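Local coordinates for uncharacterized protein TP-0789 domain-containing protein (Desulfovibrio piger ATCC 29098, PDB 4Z48), which is of unknown function but belongs to the DUF1329 family and is related to LolA-like proteins, so a role in lipid or lipoprotein handling is possible, at residues A[20-25]-A[202-207]; A[32-37]-A[221-226]; A[166-171]-A[178-183]; A[193-198]-A[208-213]. One frame throughout, in Å; residues are numbered along the deposited sequence.

Contact 1 (A[20-25]-A[202-207]); sequences DQVDTS and DGIWTV
Ile204 meets Val22, Asp23, Thr24 and Ser25, and the contact is best followed along its side chain. CB points toward segment 20-25 and splits into two branches. With chi1 at -54°, CG2 lies anti to the backbone N and CG1 beside it. CG2 rests against the carbonyl oxygen of Val22, with Ile204 CG2 and Val22 O 3.6 Å apart, and it lies 4.3 Å from Val22 CG1. CG1 runs past the hydroxyl of Thr24. The chain then stays extended (chi2 173°), which carries CD1 to the turn itself: Ile204 CD1 is 3.6 Å from Thr24 OG1 and 3.8 Å from Ser25 CB. The side chains of Thr24 and Ile204 lie alongside each other, running in opposing directions. Val22 CG1 also lies against the backbone oxygen of Trp205, a methyl-to-carbonyl van der Waals contact.

Direct hydrogen bonds between the two segments are absent; the polar link is a water, which donates to Gly203 O and lies 2.9 Å from Thr24 OG1. The surface that Ile204 meets is held in shape from within. Asp23 OD1 accepts from Ser25 OG at 2.7 Å through its syn lone pair, and also from Ser25 N, 3.2 Å away and well above the carboxylate plane. Tyr230 of strand 219-230 also touches Asp23, Ser25 and Ile204, closing the cluster from a third element. The arrangement is an Asx turn, set in the loop between helix 8-20 and strand 27-38, packed on the first residue of strand 204-214.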
# COMPACT_ATOMS: atom_id res chain seq x y z
N ASP A 20 3.21 -9.48 -9.07
CA ASP A 20 2.94 -8.22 -9.75
C ASP A 20 1.95 -8.45 -10.94
O ASP A 20 1.30 -7.49 -11.38
CB ASP A 20 4.26 -7.57 -10.22
CG ASP A 20 4.16 -6.16 -10.79
OD1 ASP A 20 3.37 -5.35 -10.25
OD2 ASP A 20 4.86 -5.87 -11.80
N GLN A 21 1.80 -9.69 -11.41
CA GLN A 21 0.88 -10.03 -12.50
C GLN A 21 -0.57 -10.26 -12.03
O GLN A 21 -1.46 -10.34 -12.88
CB GLN A 21 1.37 -11.24 -13.30
CG GLN A 21 2.40 -10.84 -14.37
CD GLN A 21 3.44 -11.91 -14.66
OE1 GLN A 21 3.25 -13.11 -14.39
NE2 GLN A 21 4.55 -11.49 -15.24
N VAL A 22 -0.82 -10.34 -10.70
CA VAL A 22 -2.18 -10.59 -10.15
C VAL A 22 -3.17 -9.47 -10.57
O VAL A 22 -4.26 -9.76 -11.06
CB VAL A 22 -2.16 -10.78 -8.61
CG1 VAL A 22 -3.58 -10.86 -8.03
CG2 VAL A 22 -1.35 -12.03 -8.23
N ASP A 23 -2.77 -8.21 -10.44
CA ASP A 23 -3.64 -7.08 -10.78
C ASP A 23 -3.63 -6.81 -12.30
O ASP A 23 -2.76 -6.09 -12.80
CB ASP A 23 -3.25 -5.82 -9.98
CG ASP A 23 -4.19 -4.64 -10.22
OD1 ASP A 23 -5.28 -4.85 -10.79
OD2 ASP A 23 -3.80 -3.48 -9.85
N THR A 24 -4.63 -7.36 -13.02
CA THR A 24 -4.75 -7.25 -14.48
C THR A 24 -5.65 -6.05 -14.88
O THR A 24 -5.91 -5.82 -16.07
CB THR A 24 -5.29 -8.58 -15.02
OG1 THR A 24 -6.53 -8.89 -14.36
CG2 THR A 24 -4.30 -9.74 -14.83
N SER A 25 -6.12 -5.30 -13.89
CA SER A 25 -7.03 -4.16 -14.09
C SER A 25 -6.36 -2.93 -14.68
O SER A 25 -5.16 -2.76 -14.52
CB SER A 25 -7.69 -3.77 -12.78
OG SER A 25 -6.85 -3.00 -11.94
N ASP A 202 -14.25 -9.27 -9.51
CA ASP A 202 -14.18 -9.18 -10.98
C ASP A 202 -13.00 -10.00 -11.53
O ASP A 202 -12.27 -9.54 -12.41
CB ASP A 202 -14.11 -7.69 -11.44
CG ASP A 202 -15.23 -6.82 -10.91
OD1 ASP A 202 -16.38 -7.31 -10.83
OD2 ASP A 202 -14.96 -5.65 -10.54
N GLY A 203 -12.83 -11.21 -10.99
CA GLY A 203 -11.80 -12.16 -11.39
C GLY A 203 -10.40 -11.91 -10.86
O GLY A 203 -9.47 -12.58 -11.31
N ILE A 204 -10.23 -10.95 -9.91
CA ILE A 204 -8.92 -10.58 -9.36
C ILE A 204 -8.92 -10.74 -7.83
O ILE A 204 -9.61 -10.00 -7.12
CB ILE A 204 -8.53 -9.10 -9.75
CG1 ILE A 204 -8.60 -8.84 -11.29
CG2 ILE A 204 -7.15 -8.71 -9.15
CD1 ILE A 204 -8.40 -7.31 -11.73
N TRP A 205 -8.07 -11.65 -7.35
CA TRP A 205 -7.88 -11.87 -5.91
C TRP A 205 -7.31 -10.56 -5.32
O TRP A 205 -6.30 -10.05 -5.82
CB TRP A 205 -6.96 -13.08 -5.68
CG TRP A 205 -7.72 -14.38 -5.71
CD1 TRP A 205 -7.67 -15.33 -6.69
CD2 TRP A 205 -8.67 -14.84 -4.75
NE1 TRP A 205 -8.54 -16.35 -6.39
CE2 TRP A 205 -9.15 -16.09 -5.19
CE3 TRP A 205 -9.14 -14.33 -3.52
CZ2 TRP A 205 -10.07 -16.85 -4.46
CZ3 TRP A 205 -10.08 -15.06 -2.81
CH2 TRP A 205 -10.56 -16.29 -3.29
N THR A 206 -8.08 -9.96 -4.38
CA THR A 206 -7.78 -8.65 -3.79
C THR A 206 -7.82 -8.71 -2.27
O THR A 206 -8.72 -9.34 -1.70
CB THR A 206 -8.85 -7.64 -4.31
OG1 THR A 206 -8.94 -7.71 -5.72
CG2 THR A 206 -8.56 -6.17 -3.88
N VAL A 207 -6.88 -8.02 -1.61
CA VAL A 207 -6.88 -7.87 -0.14
C VAL A 207 -7.98 -6.89 0.16
O VAL A 207 -8.01 -5.82 -0.47
CB VAL A 207 -5.49 -7.43 0.44
CG1 VAL A 207 -5.63 -6.97 1.89
CG2 VAL A 207 -4.45 -8.57 0.33
O HOH W 1 -7.45 -11.52 -13.44

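Contact 2 (A[32-37]-A[221-226]); sequences AVMSIN and TVIDWS
Antiparallel pairing of strands 27-38 and 219-230 sets Ala32 against Trp225, Met34 against Ile223 and Ile36 against Thr221, all as non-hydrogen-bonded pairs. The axes of 32-37 and 221-226 come within 4.7 Å, at 169° between their N-to-C directions. Val33 with Asp224 and Ser35 with Val222 are the hydrogen-bonded pairs, each closed by two backbone bonds; Asp224 N to Val33 O is nearly straight, at 2.9 Å and 174°.

On the face that carries Ala32, the methyl group lies over the indole: Ala32 CB is 3.9 Å from the centroid of the Trp225 five-membered ring, a CH-pi contact. Ile223 CG2 also lies on a face of that ring, nearer its rim, and touches Ala32 CB. Met34, a selenomethionine, runs alongside Ile223 and bends at chi3 (-77°), which brings its CE to 3.9 Å from Ile223 CD1; nearer the backbone, Met34 CG meets Thr221 CG2 at 3.7 Å. Ser117 and Leu119, from a loop, pack on this same row.

Asp224 OD1 bonds to Gln209. Backbone bonds therefore fix the register, while one face is mainly apolar, with the Thr221 hydroxyl taken up by Asp118, and the other, with Val33 and Asp224, is more open to solvent.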
# COMPACT_ATOMS: atom_id res chain seq x y z
N ALA A 32 -13.58 2.51 1.92
CA ALA A 32 -12.92 1.92 3.09
C ALA A 32 -13.28 2.65 4.36
O ALA A 32 -13.62 3.84 4.31
CB ALA A 32 -11.40 1.93 2.92
N VAL A 33 -13.21 1.93 5.48
CA VAL A 33 -13.32 2.47 6.84
C VAL A 33 -12.04 2.02 7.56
O VAL A 33 -11.68 0.84 7.50
CB VAL A 33 -14.61 2.05 7.60
CG1 VAL A 33 -14.52 2.46 9.07
CG2 VAL A 33 -15.84 2.72 6.98
N MSE A 34 -11.37 2.96 8.22
CA MSE A 34 -10.15 2.74 8.97
C MSE A 34 -10.41 3.07 10.43
O MSE A 34 -11.03 4.09 10.73
CB MSE A 34 -9.03 3.60 8.35
CG MSE A 34 -7.87 3.93 9.25
SE MSE A 34 -6.80 5.31 8.29
CE MSE A 34 -5.95 4.26 7.12
N SER A 35 -9.99 2.18 11.32
CA SER A 35 -10.11 2.38 12.76
C SER A 35 -8.69 2.28 13.38
O SER A 35 -8.01 1.26 13.24
CB SER A 35 -11.09 1.35 13.34
OG SER A 35 -11.15 1.43 14.75
N ILE A 36 -8.24 3.36 14.00
CA ILE A 36 -6.93 3.49 14.62
C ILE A 36 -7.08 3.41 16.13
O ILE A 36 -7.75 4.28 16.74
CB ILE A 36 -6.28 4.84 14.19
CG1 ILE A 36 -6.35 5.04 12.65
CG2 ILE A 36 -4.82 4.88 14.67
CD1 ILE A 36 -6.21 6.48 12.18
N ASN A 37 -6.41 2.43 16.76
CA ASN A 37 -6.49 2.25 18.21
C ASN A 37 -5.17 2.55 18.90
O ASN A 37 -4.18 1.91 18.63
CB ASN A 37 -6.96 0.83 18.56
CG ASN A 37 -7.39 0.62 20.00
OD1 ASN A 37 -6.61 0.79 20.96
ND2 ASN A 37 -8.61 0.15 20.18
N THR A 221 -3.98 -0.35 13.49
CA THR A 221 -4.98 0.18 12.56
C THR A 221 -5.68 -0.98 11.87
O THR A 221 -5.02 -1.89 11.38
CB THR A 221 -4.30 1.17 11.57
OG1 THR A 221 -3.77 2.28 12.32
CG2 THR A 221 -5.26 1.69 10.51
N VAL A 222 -7.02 -0.94 11.79
CA VAL A 222 -7.76 -1.98 11.05
C VAL A 222 -8.47 -1.28 9.88
O VAL A 222 -9.20 -0.34 10.11
CB VAL A 222 -8.72 -2.79 11.95
CG1 VAL A 222 -9.49 -3.84 11.14
CG2 VAL A 222 -7.96 -3.46 13.10
N ILE A 223 -8.26 -1.76 8.64
CA ILE A 223 -8.93 -1.15 7.49
C ILE A 223 -9.82 -2.19 6.81
O ILE A 223 -9.34 -3.28 6.44
CB ILE A 223 -7.92 -0.55 6.45
CG1 ILE A 223 -6.82 0.31 7.12
CG2 ILE A 223 -8.70 0.26 5.39
CD1 ILE A 223 -5.63 0.54 6.18
N ASP A 224 -11.08 -1.80 6.57
CA ASP A 224 -12.08 -2.62 5.91
C ASP A 224 -12.47 -1.99 4.62
O ASP A 224 -13.01 -0.88 4.62
CB ASP A 224 -13.32 -2.80 6.77
CG ASP A 224 -13.18 -3.74 7.94
OD1 ASP A 224 -13.21 -4.95 7.72
OD2 ASP A 224 -13.27 -3.25 9.11
N TRP A 225 -12.21 -2.70 3.50
CA TRP A 225 -12.62 -2.24 2.19
C TRP A 225 -13.91 -2.92 1.77
O TRP A 225 -14.11 -4.14 1.99
CB TRP A 225 -11.56 -2.49 1.11
CG TRP A 225 -10.36 -1.59 1.16
CD1 TRP A 225 -10.19 -0.39 0.52
CD2 TRP A 225 -9.18 -1.81 1.92
NE1 TRP A 225 -8.94 0.12 0.79
CE2 TRP A 225 -8.31 -0.71 1.68
CE3 TRP A 225 -8.75 -2.82 2.80
CZ2 TRP A 225 -7.04 -0.61 2.27
CZ3 TRP A 225 -7.47 -2.74 3.36
CH2 TRP A 225 -6.63 -1.66 3.08
N SER A 226 -14.75 -2.16 1.07
CA SER A 226 -15.99 -2.69 0.52
C SER A 226 -16.39 -1.91 -0.72
O SER A 226 -15.74 -0.92 -1.05
CB SER A 226 -17.10 -2.74 1.57
OG SER A 226 -17.42 -1.49 2.14

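Contact 3 (A[166-171]-A[178-183]); sequences QVQWVR and LRADYY
Trp169 and Arg179 face each other across a strand pair whose axes, taken over 166-171 and 179-183, come within 4.6 Å and run almost exactly antiparallel, and at this point the register is disturbed. Trp169 O receives Leu178 N at 2.8 Å along a nearly straight bond, whereas Arg179 N reaches the same oxygen only weakly, so two residues stand against one. Beyond the bulge, Val167 and Asp181 form a hydrogen-bonded pair with two backbone bonds.

The indole of Trp169 carries the guanidinium of Arg179 over one face. Arg179 CZ is 3.9 Å from the centroid of the six-membered ring, a cation-pi contact, but the planes are 51° apart, so the group leans in with NH2 foremost, 3.1 Å above the ring plane. A bend at chi3 (73°) folds the arginine back over the ring. Arg179 NH2 and Trp169 NE1 are both donors and do not bond each other; NE1 instead bonds to Glu141, on which Arg179 also packs.

On the other face of the pair, the Gln166 amide stacks flat on the Tyr182 ring, with the planes 6° apart and Gln166 NE2 3.5 Å above the centre. Arg153, bonded to Gln166 OE1, would help fix the rotation of the amide. A water bridges Gln168 OE1, at 3.0 Å, and Tyr182 OH, at 3.2 Å; Gln168 OE1 also bonds to Arg177. Near the turn, Leu178 CD1 packs 3.7 Å from Arg171 NH2. Together these features mark the hairpin of strands 163-171 and 177-184, with a classic beta bulge beside its turn.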
# COMPACT_ATOMS: atom_id res chain seq x y z
N GLN A 166 11.84 -6.30 4.53
CA GLN A 166 10.49 -6.77 4.72
C GLN A 166 10.40 -8.27 4.48
O GLN A 166 10.86 -8.75 3.44
CB GLN A 166 9.51 -6.05 3.78
CG GLN A 166 9.48 -4.51 4.03
CD GLN A 166 8.68 -3.80 2.99
OE1 GLN A 166 8.21 -4.39 2.01
NE2 GLN A 166 8.45 -2.51 3.22
N VAL A 167 9.83 -8.99 5.44
CA VAL A 167 9.60 -10.44 5.35
C VAL A 167 8.14 -10.60 5.01
O VAL A 167 7.27 -10.04 5.69
CB VAL A 167 10.01 -11.24 6.62
CG1 VAL A 167 9.76 -12.73 6.42
CG2 VAL A 167 11.46 -10.97 6.97
N GLN A 168 7.86 -11.28 3.90
CA GLN A 168 6.48 -11.46 3.45
C GLN A 168 6.07 -12.92 3.38
O GLN A 168 6.82 -13.73 2.83
CB GLN A 168 6.31 -10.84 2.05
CG GLN A 168 6.93 -9.48 1.90
CD GLN A 168 7.01 -9.05 0.47
OE1 GLN A 168 6.42 -8.04 0.10
NE2 GLN A 168 7.81 -9.74 -0.33
N TRP A 169 4.90 -13.26 3.95
CA TRP A 169 4.31 -14.59 3.83
C TRP A 169 3.30 -14.47 2.71
O TRP A 169 2.30 -13.78 2.87
CB TRP A 169 3.67 -15.04 5.16
CG TRP A 169 4.69 -15.48 6.16
CD1 TRP A 169 5.06 -16.77 6.43
CD2 TRP A 169 5.51 -14.65 6.98
NE1 TRP A 169 6.04 -16.79 7.40
CE2 TRP A 169 6.35 -15.50 7.74
CE3 TRP A 169 5.61 -13.25 7.16
CZ2 TRP A 169 7.25 -15.00 8.69
CZ3 TRP A 169 6.52 -12.76 8.09
CH2 TRP A 169 7.32 -13.63 8.85
N VAL A 170 3.55 -15.15 1.56
CA VAL A 170 2.72 -15.03 0.35
C VAL A 170 1.92 -16.31 0.09
O VAL A 170 2.51 -17.39 -0.02
CB VAL A 170 3.62 -14.66 -0.87
CG1 VAL A 170 2.81 -14.53 -2.15
CG2 VAL A 170 4.43 -13.38 -0.60
N ARG A 171 0.59 -16.19 -0.04
CA ARG A 171 -0.28 -17.35 -0.31
C ARG A 171 0.10 -17.98 -1.62
O ARG A 171 0.22 -17.28 -2.62
CB ARG A 171 -1.75 -16.95 -0.36
CG ARG A 171 -2.27 -16.36 0.92
CD ARG A 171 -3.60 -15.72 0.64
NE ARG A 171 -4.41 -15.52 1.84
CZ ARG A 171 -5.31 -16.41 2.29
NH1 ARG A 171 -5.49 -17.56 1.65
NH2 ARG A 171 -6.01 -16.15 3.38
N LEU A 178 -0.27 -12.70 2.99
CA LEU A 178 -1.07 -13.07 4.14
C LEU A 178 -0.58 -12.27 5.35
O LEU A 178 -1.38 -11.80 6.14
CB LEU A 178 -0.99 -14.59 4.38
CG LEU A 178 -1.66 -15.17 5.62
CD1 LEU A 178 -3.16 -15.12 5.51
CD2 LEU A 178 -1.24 -16.60 5.83
N ARG A 179 0.73 -12.05 5.45
CA ARG A 179 1.35 -11.37 6.56
C ARG A 179 2.67 -10.77 6.09
O ARG A 179 3.28 -11.26 5.11
CB ARG A 179 1.56 -12.41 7.71
CG ARG A 179 2.52 -12.04 8.85
CD ARG A 179 2.53 -13.07 9.98
NE ARG A 179 3.21 -14.32 9.61
CZ ARG A 179 3.67 -15.22 10.47
NH1 ARG A 179 3.55 -15.02 11.78
NH2 ARG A 179 4.26 -16.33 10.04
N ALA A 180 3.11 -9.70 6.74
CA ALA A 180 4.44 -9.13 6.48
C ALA A 180 4.99 -8.43 7.71
O ALA A 180 4.24 -7.83 8.50
CB ALA A 180 4.45 -8.21 5.28
N ASP A 181 6.29 -8.59 7.92
CA ASP A 181 7.03 -7.94 8.99
C ASP A 181 7.94 -6.93 8.38
O ASP A 181 8.65 -7.27 7.44
CB ASP A 181 7.80 -8.95 9.83
CG ASP A 181 6.95 -9.82 10.74
OD1 ASP A 181 5.77 -9.50 10.94
OD2 ASP A 181 7.47 -10.84 11.24
N TYR A 182 7.91 -5.68 8.89
CA TYR A 182 8.74 -4.56 8.41
C TYR A 182 9.76 -4.19 9.45
O TYR A 182 9.44 -4.10 10.63
CB TYR A 182 7.88 -3.31 8.06
CG TYR A 182 7.01 -3.36 6.82
CD1 TYR A 182 6.79 -4.55 6.13
CD2 TYR A 182 6.30 -2.23 6.40
CE1 TYR A 182 5.94 -4.60 5.02
CE2 TYR A 182 5.48 -2.26 5.28
CZ TYR A 182 5.29 -3.45 4.60
OH TYR A 182 4.45 -3.45 3.51
N TYR A 183 11.01 -3.98 8.99
CA TYR A 183 12.14 -3.66 9.84
C TYR A 183 12.69 -2.27 9.52
O TYR A 183 12.73 -1.87 8.36
CB TYR A 183 13.22 -4.74 9.66
CG TYR A 183 12.75 -6.08 10.22
CD1 TYR A 183 12.04 -6.98 9.42
CD2 TYR A 183 12.95 -6.40 11.56
CE1 TYR A 183 11.60 -8.20 9.94
CE2 TYR A 183 12.51 -7.62 12.08
CZ TYR A 183 11.81 -8.50 11.28
OH TYR A 183 11.36 -9.67 11.83
O HOH W 2 5.19 -6.26 2.18

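Contact 4 (A[193-198]-A[208-213]); sequences LFFSRQ and TQMRVE
The ring of Phe195 carries the selenomethionine Met210 on one face: the methyl CE of Met210 lies 4.0 Å from the ring centroid in a CH-pi contact, and its selenium sits obliquely, a Met-aromatic contact. The bend of Met210 at chi3 (90°) turns CE back to this ring and also to Leu193 CD2, 3.6 Å away. The Phe194 ring has Arg211 O at its edge, while the Glu213 carboxylate comes up obliquely, with Glu213 OE2 3.5 Å from Phe194 CE1. That same oxygen takes Arg211 NE at 2.7 Å in a salt bridge, through its anti lone pair. The Arg197 guanidinium has Gln209 CB over one face, toward the rim, and Thr208 along its side: NE donates to Thr208 OG1 at 2.8 Å and NH2 to Thr208 O at 3.1 Å. Glu199 is a further partner of that hydroxyl.

Ser196, at a beta bulge where the register shifts by one residue between Phe194 and Arg197, gives its OG to Gln209 OE1 at 2.6 Å, on a lone pair in the amide plane. A water donates a second bond to the same OE1.

Strands 189-201 and 204-214 form this hairpin between strands 177-184 and 219-230. Backbone bonds from Leu193 and Phe195 reach Ala180 and Leu178 of strand 177-184, and those from Thr208, Met210 and Val212 reach strand 219-230.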
# COMPACT_ATOMS: atom_id res chain seq x y z
N LEU A 193 2.07 -6.45 9.57
CA LEU A 193 0.91 -6.35 8.69
C LEU A 193 0.22 -7.69 8.58
O LEU A 193 0.90 -8.72 8.49
CB LEU A 193 1.29 -5.86 7.30
CG LEU A 193 1.80 -4.41 7.15
CD1 LEU A 193 3.22 -4.26 7.70
CD2 LEU A 193 1.83 -4.03 5.67
N PHE A 194 -1.12 -7.67 8.64
CA PHE A 194 -1.98 -8.83 8.51
C PHE A 194 -2.97 -8.54 7.43
O PHE A 194 -3.75 -7.60 7.55
CB PHE A 194 -2.69 -9.16 9.83
CG PHE A 194 -1.77 -9.41 11.01
CD1 PHE A 194 -1.32 -8.36 11.80
CD2 PHE A 194 -1.32 -10.70 11.30
CE1 PHE A 194 -0.48 -8.58 12.88
CE2 PHE A 194 -0.48 -10.93 12.39
CZ PHE A 194 -0.06 -9.86 13.17
N PHE A 195 -2.92 -9.31 6.36
CA PHE A 195 -3.82 -9.18 5.23
C PHE A 195 -4.90 -10.24 5.55
O PHE A 195 -4.83 -11.38 5.11
CB PHE A 195 -2.99 -9.38 3.92
CG PHE A 195 -1.81 -8.44 3.75
CD1 PHE A 195 -0.58 -8.71 4.36
CD2 PHE A 195 -1.89 -7.33 2.91
CE1 PHE A 195 0.53 -7.85 4.20
CE2 PHE A 195 -0.78 -6.48 2.73
CZ PHE A 195 0.41 -6.73 3.40
N SER A 196 -5.81 -9.87 6.46
CA SER A 196 -6.78 -10.72 7.13
C SER A 196 -7.99 -11.16 6.29
O SER A 196 -8.79 -11.99 6.76
CB SER A 196 -7.26 -10.05 8.41
OG SER A 196 -7.71 -8.72 8.19
N ARG A 197 -8.14 -10.62 5.08
CA ARG A 197 -9.24 -11.00 4.19
C ARG A 197 -8.87 -10.78 2.73
O ARG A 197 -8.36 -9.73 2.36
CB ARG A 197 -10.55 -10.26 4.52
CG ARG A 197 -11.76 -10.82 3.73
CD ARG A 197 -13.08 -10.12 4.08
NE ARG A 197 -13.02 -8.65 3.92
CZ ARG A 197 -13.82 -7.80 4.56
NH1 ARG A 197 -14.66 -8.23 5.48
NH2 ARG A 197 -13.72 -6.49 4.32
N GLN A 198 -9.14 -11.81 1.90
CA GLN A 198 -8.94 -11.75 0.48
C GLN A 198 -10.24 -12.16 -0.19
O GLN A 198 -10.98 -13.01 0.32
CB GLN A 198 -7.72 -12.61 0.00
CG GLN A 198 -7.80 -14.10 0.37
CD GLN A 198 -6.96 -14.97 -0.56
OE1 GLN A 198 -5.99 -14.51 -1.20
NE2 GLN A 198 -7.27 -16.25 -0.59
N THR A 208 -8.91 -7.22 1.09
CA THR A 208 -10.02 -6.31 1.39
C THR A 208 -10.13 -6.04 2.87
O THR A 208 -11.06 -5.38 3.30
CB THR A 208 -11.37 -6.85 0.84
OG1 THR A 208 -11.73 -8.06 1.49
CG2 THR A 208 -11.39 -7.01 -0.67
N GLN A 209 -9.16 -6.52 3.65
CA GLN A 209 -9.12 -6.21 5.07
C GLN A 209 -7.67 -6.32 5.52
O GLN A 209 -6.94 -7.22 5.09
CB GLN A 209 -10.07 -7.09 5.88
CG GLN A 209 -10.16 -6.65 7.35
CD GLN A 209 -10.88 -7.69 8.17
OE1 GLN A 209 -10.32 -8.74 8.51
NE2 GLN A 209 -12.12 -7.40 8.54
N MSE A 210 -7.25 -5.38 6.35
CA MSE A 210 -5.88 -5.33 6.85
C MSE A 210 -5.81 -4.89 8.30
O MSE A 210 -6.55 -3.99 8.71
CB MSE A 210 -5.09 -4.33 6.03
CG MSE A 210 -4.48 -4.86 4.77
SE MSE A 210 -3.23 -3.46 4.31
CE MSE A 210 -1.72 -4.14 5.28
N ARG A 211 -4.89 -5.47 9.05
CA ARG A 211 -4.55 -4.99 10.39
C ARG A 211 -3.06 -4.58 10.33
O ARG A 211 -2.23 -5.35 9.84
CB ARG A 211 -4.88 -6.04 11.48
CG ARG A 211 -4.51 -5.58 12.88
CD ARG A 211 -4.72 -6.71 13.83
NE ARG A 211 -4.23 -6.40 15.16
CZ ARG A 211 -4.99 -6.10 16.21
NH1 ARG A 211 -6.32 -6.08 16.09
NH2 ARG A 211 -4.44 -5.83 17.38
N VAL A 212 -2.73 -3.33 10.72
CA VAL A 212 -1.36 -2.85 10.70
C VAL A 212 -1.01 -2.44 12.12
O VAL A 212 -1.68 -1.57 12.69
CB VAL A 212 -1.15 -1.69 9.69
CG1 VAL A 212 0.31 -1.24 9.66
CG2 VAL A 212 -1.63 -2.09 8.28
N GLU A 213 0.02 -3.06 12.71
CA GLU A 213 0.44 -2.84 14.07
C GLU A 213 1.82 -2.19 14.13
O GLU A 213 2.71 -2.55 13.38
CB GLU A 213 0.49 -4.18 14.84
CG GLU A 213 -0.81 -4.96 14.97
CD GLU A 213 -0.67 -6.35 15.57
OE1 GLU A 213 0.47 -6.75 15.92
OE2 GLU A 213 -1.70 -7.04 15.75
O HOH W 3 -11.62 -11.11 8.39

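Contacts 2, 3 and 4 are strand pairs in one run of antiparallel strands whose order reads 27-38, 219-230, 204-214, 189-201, 177-184, 163-171. Contact 2 joins the first two, contact 4 the central pair and contact 3 the last two; centres lie about 9 Å apart for contacts 2 and 4 and 11 Å for 3 and 4. Contact 1 brings the loop after helix 8-20 onto the start of strand 204-214, its centre about 16 Å from that of contact 4, which it touches. Along the chain, contacts 3 and 4 are successive hairpins nested within contact 2, while contact 1 crosses contacts 2 and 4. N-terminal and C-terminal portions are thereby stitched together, consistent with a LolA-like curved sheet.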